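Local coordinates for protein aminoacyl-tRNA synthetase (Cryptosporidium parvum, PDB 5F9Z) that probably attaches proline to its tRNA using ATP, as a class II prolyl-tRNA synthetase, and binds halofuginone, at residues G210-N215 with A237-T242. Sequence-based numbering, arbitrary orientation.
With ANP (phosphoaminophosphonic acid-adenylate ester), chain D.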
ATOM      1  N   GLY A 210      -8.342   4.404 -11.632  1.00 31.04           N
ATOM      2  CA  GLY A 210      -8.509   5.430 -12.644  1.00 31.01           C
ATOM      3  C   GLY A 210      -7.300   5.508 -13.546  1.00 32.27           C
ATOM      4  O   GLY A 210      -6.365   4.709 -13.448  1.00 32.58           O
ATOM      5  N   THR A 211      -7.336   6.496 -14.436  1.00 32.69           N
ATOM      6  CA  THR A 211      -6.275   6.737 -15.401  1.00 32.21           C
ATOM      7  C   THR A 211      -5.616   8.079 -15.113  1.00 30.57           C
ATOM      8  O   THR A 211      -6.301   9.074 -14.855  1.00 30.16           O
ATOM      9  CB  THR A 211      -6.821   6.722 -16.833  1.00 36.24           C
ATOM     10  OG1 THR A 211      -7.495   5.481 -17.078  1.00 37.33           O
ATOM     11  CG2 THR A 211      -5.692   6.886 -17.842  1.00 37.14           C
ATOM     12  N   LYS A 212      -4.287   8.099 -15.148  1.00 28.98           N
ATOM     13  CA  LYS A 212      -3.559   9.347 -14.989  1.00 28.43           C
ATOM     14  C   LYS A 212      -3.800  10.257 -16.187  1.00 31.61           C
ATOM     15  O   LYS A 212      -4.011   9.799 -17.313  1.00 32.75           O
ATOM     16  CB  LYS A 212      -2.060   9.083 -14.838  1.00 26.15           C
ATOM     17  CG  LYS A 212      -1.666   8.417 -13.533  1.00 25.38           C
ATOM     18  CD  LYS A 212      -1.926   9.328 -12.348  1.00 24.09           C
ATOM     19  CE  LYS A 212      -1.422   8.704 -11.060  1.00 22.51           C
ATOM     20  NZ  LYS A 212      -1.735   9.543  -9.874  1.00 23.59           N
ATOM     21  N   SER A 213      -3.771  11.562 -15.932  1.00 31.68           N
ATOM     22  CA  SER A 213      -3.851  12.527 -17.014  1.00 33.35           C
ATOM     23  C   SER A 213      -2.574  12.479 -17.854  1.00 35.90           C
ATOM     24  O   SER A 213      -1.579  11.844 -17.491  1.00 35.70           O
ATOM     25  CB  SER A 213      -4.076  13.934 -16.462  1.00 32.21           C
ATOM     26  OG  SER A 213      -3.017  14.319 -15.604  1.00 30.55           O
ATOM     27  N   GLU A 214      -2.613  13.163 -18.999  1.00 38.41           N
ATOM     28  CA  GLU A 214      -1.441  13.200 -19.867  1.00 40.70           C
ATOM     29  C   GLU A 214      -0.272  13.898 -19.183  1.00 41.24           C
ATOM     30  O   GLU A 214       0.889  13.518 -19.376  1.00 40.72           O
ATOM     31  CB  GLU A 214      -1.786  13.893 -21.186  1.00 43.01           C
ATOM     32  CG  GLU A 214      -2.867  13.193 -21.993  1.00 45.87           C
ATOM     33  CD  GLU A 214      -2.426  11.835 -22.508  1.00 49.03           C
ATOM     34  OE1 GLU A 214      -1.205  11.610 -22.643  1.00 49.49           O
ATOM     35  OE2 GLU A 214      -3.305  10.988 -22.776  1.00 50.32           O
ATOM     36  N   ASN A 215      -0.559  14.916 -18.371  1.00 41.91           N
ATOM     37  CA  ASN A 215       0.487  15.628 -17.651  1.00 42.62           C
ATOM     38  C   ASN A 215       1.016  14.840 -16.459  1.00 39.30           C
ATOM     39  O   ASN A 215       2.131  15.110 -16.001  1.00 39.87           O
ATOM     40  CB  ASN A 215      -0.036  16.992 -17.189  1.00 47.40           C
ATOM     41  CG  ASN A 215       1.019  17.815 -16.477  1.00 50.96           C
ATOM     42  OD1 ASN A 215       0.843  18.207 -15.323  1.00 53.30           O
ATOM     43  ND2 ASN A 215       2.129  18.074 -17.158  1.00 51.52           N
ATOM     44  N   ALA A 237      -3.553  12.964  -0.912  1.00 34.99           N
ATOM     45  CA  ALA A 237      -3.680  11.687  -1.585  1.00 32.50           C
ATOM     46  C   ALA A 237      -2.322  10.997  -1.661  1.00 30.26           C
ATOM     47  O   ALA A 237      -1.272  11.593  -1.406  1.00 31.41           O
ATOM     48  CB  ALA A 237      -4.263  11.870  -2.984  1.00 34.24           C
ATOM     49  N   VAL A 238      -2.350   9.717  -2.018  1.00 29.11           N
ATOM     50  CA  VAL A 238      -1.125   8.938  -2.142  1.00 27.46           C
ATOM     51  C   VAL A 238      -1.340   7.841  -3.175  1.00 25.92           C
ATOM     52  O   VAL A 238      -2.254   7.018  -3.048  1.00 26.04           O
ATOM     53  CB  VAL A 238      -0.688   8.369  -0.776  1.00 25.88           C
ATOM     54  CG1 VAL A 238      -1.847   7.660  -0.080  1.00 24.30           C
ATOM     55  CG2 VAL A 238       0.497   7.441  -0.942  1.00 25.24           C
ATOM     56  N   GLN A 239      -0.519   7.838  -4.222  1.00 25.39           N
ATOM     57  CA  GLN A 239      -0.656   6.851  -5.287  1.00 26.36           C
ATOM     58  C   GLN A 239      -0.316   5.473  -4.736  1.00 24.43           C
ATOM     59  O   GLN A 239       0.826   5.211  -4.349  1.00 24.94           O
ATOM     60  CB  GLN A 239       0.240   7.212  -6.467  1.00 30.76           C
ATOM     61  CG  GLN A 239       0.066   6.293  -7.665  1.00 35.12           C
ATOM     62  CD  GLN A 239       0.661   6.870  -8.933  1.00 40.53           C
ATOM     63  OE1 GLN A 239       1.081   8.027  -8.966  1.00 42.54           O
ATOM     64  NE2 GLN A 239       0.696   6.066  -9.988  1.00 43.01           N
ATOM     65  N   ALA A 240      -1.317   4.593  -4.696  1.00 23.31           N
ATOM     66  CA  ALA A 240      -1.155   3.296  -4.050  1.00 22.76           C
ATOM     67  C   ALA A 240      -0.335   2.336  -4.903  1.00 24.38           C
ATOM     68  O   ALA A 240       0.476   1.570  -4.372  1.00 22.70           O
ATOM     69  CB  ALA A 240      -2.529   2.705  -3.736  1.00 20.41           C
ATOM     70  N   ALA A 241      -0.537   2.362  -6.216  1.00 26.05           N
ATOM     71  CA  ALA A 241       0.214   1.531  -7.148  1.00 25.41           C
ATOM     72  C   ALA A 241       0.036   2.121  -8.541  1.00 26.94           C
ATOM     73  O   ALA A 241      -0.655   3.128  -8.721  1.00 26.49           O
ATOM     74  CB  ALA A 241      -0.238   0.070  -7.088  1.00 23.02           C
ATOM     75  N   THR A 242       0.662   1.489  -9.530  1.00 26.31           N
ATOM     76  CA  THR A 242       0.598   2.001 -10.890  1.00 26.52           C
ATOM     77  C   THR A 242       0.764   0.859 -11.882  1.00 24.86           C
ATOM     78  O   THR A 242       1.440  -0.136 -11.606  1.00 25.56           O
ATOM     79  CB  THR A 242       1.663   3.077 -11.136  1.00 29.60           C
ATOM     80  OG1 THR A 242       1.538   3.581 -12.471  1.00 32.95           O
ATOM     81  CG2 THR A 242       3.051   2.504 -10.946  1.00 30.86           C
TER
HETATM   82  PG  ANP D 701       6.454   9.855  -7.307  1.00 35.98           P
HETATM   83  O1G ANP D 701       6.454  11.146  -8.061  1.00 36.83           O
HETATM   84  O2G ANP D 701       5.612  10.029  -5.985  1.00 37.53           O
HETATM   85  O3G ANP D 701       7.936   9.461  -6.923  1.00 33.56           O
HETATM   86  PB  ANP D 701       6.873   7.654  -9.009  1.00 33.27           P
HETATM   87  O1B ANP D 701       6.743   7.778 -10.555  1.00 34.34           O
HETATM   88  O2B ANP D 701       8.259   8.032  -8.598  1.00 29.25           O
HETATM   89  N3B ANP D 701       5.743   8.648  -8.263  1.00 34.60           N
HETATM   90  PA  ANP D 701       6.916   4.951  -9.503  1.00 32.60           P
HETATM   91  O1A ANP D 701       8.303   5.024 -10.009  1.00 31.72           O
HETATM   92  O2A ANP D 701       5.847   4.911 -10.598  1.00 32.73           O
HETATM   93  O3A ANP D 701       6.577   6.189  -8.568  1.00 33.68           O
HETATM   94  O5' ANP D 701       6.816   3.684  -8.555  1.00 33.97           O
HETATM   95  C5' ANP D 701       5.627   2.864  -8.506  1.00 32.38           C
HETATM   96  C4' ANP D 701       4.903   3.124  -7.210  1.00 30.88           C
HETATM   97  O4' ANP D 701       5.836   3.026  -6.119  1.00 30.42           O
HETATM   98  C3' ANP D 701       4.284   4.509  -7.074  1.00 31.00           C
HETATM   99  O3' ANP D 701       2.976   4.529  -7.632  1.00 32.89           O
HETATM  100  C2' ANP D 701       4.253   4.717  -5.556  1.00 31.12           C
HETATM  101  O2' ANP D 701       3.058   4.201  -4.981  1.00 31.49           O
HETATM  102  C1' ANP D 701       5.469   3.912  -5.076  1.00 30.23           C
HETATM  103  N9  ANP D 701       6.636   4.722  -4.738  1.00 30.24           N
HETATM  104  C8  ANP D 701       7.236   5.675  -5.519  1.00 30.26           C
HETATM  105  N7  ANP D 701       8.280   6.242  -4.963  1.00 29.98           N
HETATM  106  C5  ANP D 701       8.378   5.610  -3.732  1.00 30.23           C
HETATM  107  C6  ANP D 701       9.282   5.757  -2.661  1.00 31.51           C
HETATM  108  N6  ANP D 701      10.300   6.621  -2.659  1.00 30.98           N
HETATM  109  N1  ANP D 701       9.100   4.971  -1.574  1.00 31.78           N
HETATM  110  C2  ANP D 701       8.082   4.105  -1.570  1.00 30.35           C
HETATM  111  N3  ANP D 701       7.170   3.881  -2.519  1.00 30.02           N
HETATM  112  C4  ANP D 701       7.375   4.670  -3.581  1.00 30.17           C
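The backbones of Lys212 and Gln239, whose side chains meet, do not pair: the nearest CA atoms of 210-215 and 237-242, those of Lys212 and Thr242, are 9.4 Å apart. In the class II synthetase core, 210-215 leaves strand 208-211 into a loop and 237-242 lies on strand 236-247; strand 223-231 pairs antiparallel with both strands. The link is one pair of long side chains that approach from opposite directions. The Lys212 chain is bent about CB-CG (chi2 -66°) and extended from there to NZ. This NZ stands above the amide plane of Gln239 and gives OE1 a weak hydrogen bond of 3.3 Å. CE of Lys212 lies over the same face of the amide, 3.5 Å from CD of Gln239. The amine has stronger partners: the carbonyl of Leu477 links it to strand 475-480, and a salt bridge to Glu228 links it to strand 223-231.

Gln239 reaches across with CG anti to its backbone N (chi1 -175°) and the chain extended. Its NE2 turns back to the O of Ala241 in a weak bond of 3.5 Å. The two weak bonds are consistent with the modelled amide orientation. The ribose O3' of AMPPNP lies over the other face, so the amide is held between CE of Lys212 and the nucleotide. Gln239 to Thr242 line the AMPPNP pocket, and Thr242 also touches halofuginone. CG of Gln239 lies 3.4 Å from the ribose O3', and CG2 of Thr242 sits 3.6 Å from C5'. Arg278 also bonds the carbonyl of Gln239. That same O atom accepts a short hydrogen bond of 2.5 Å from the ribose O2' of AMPPNP.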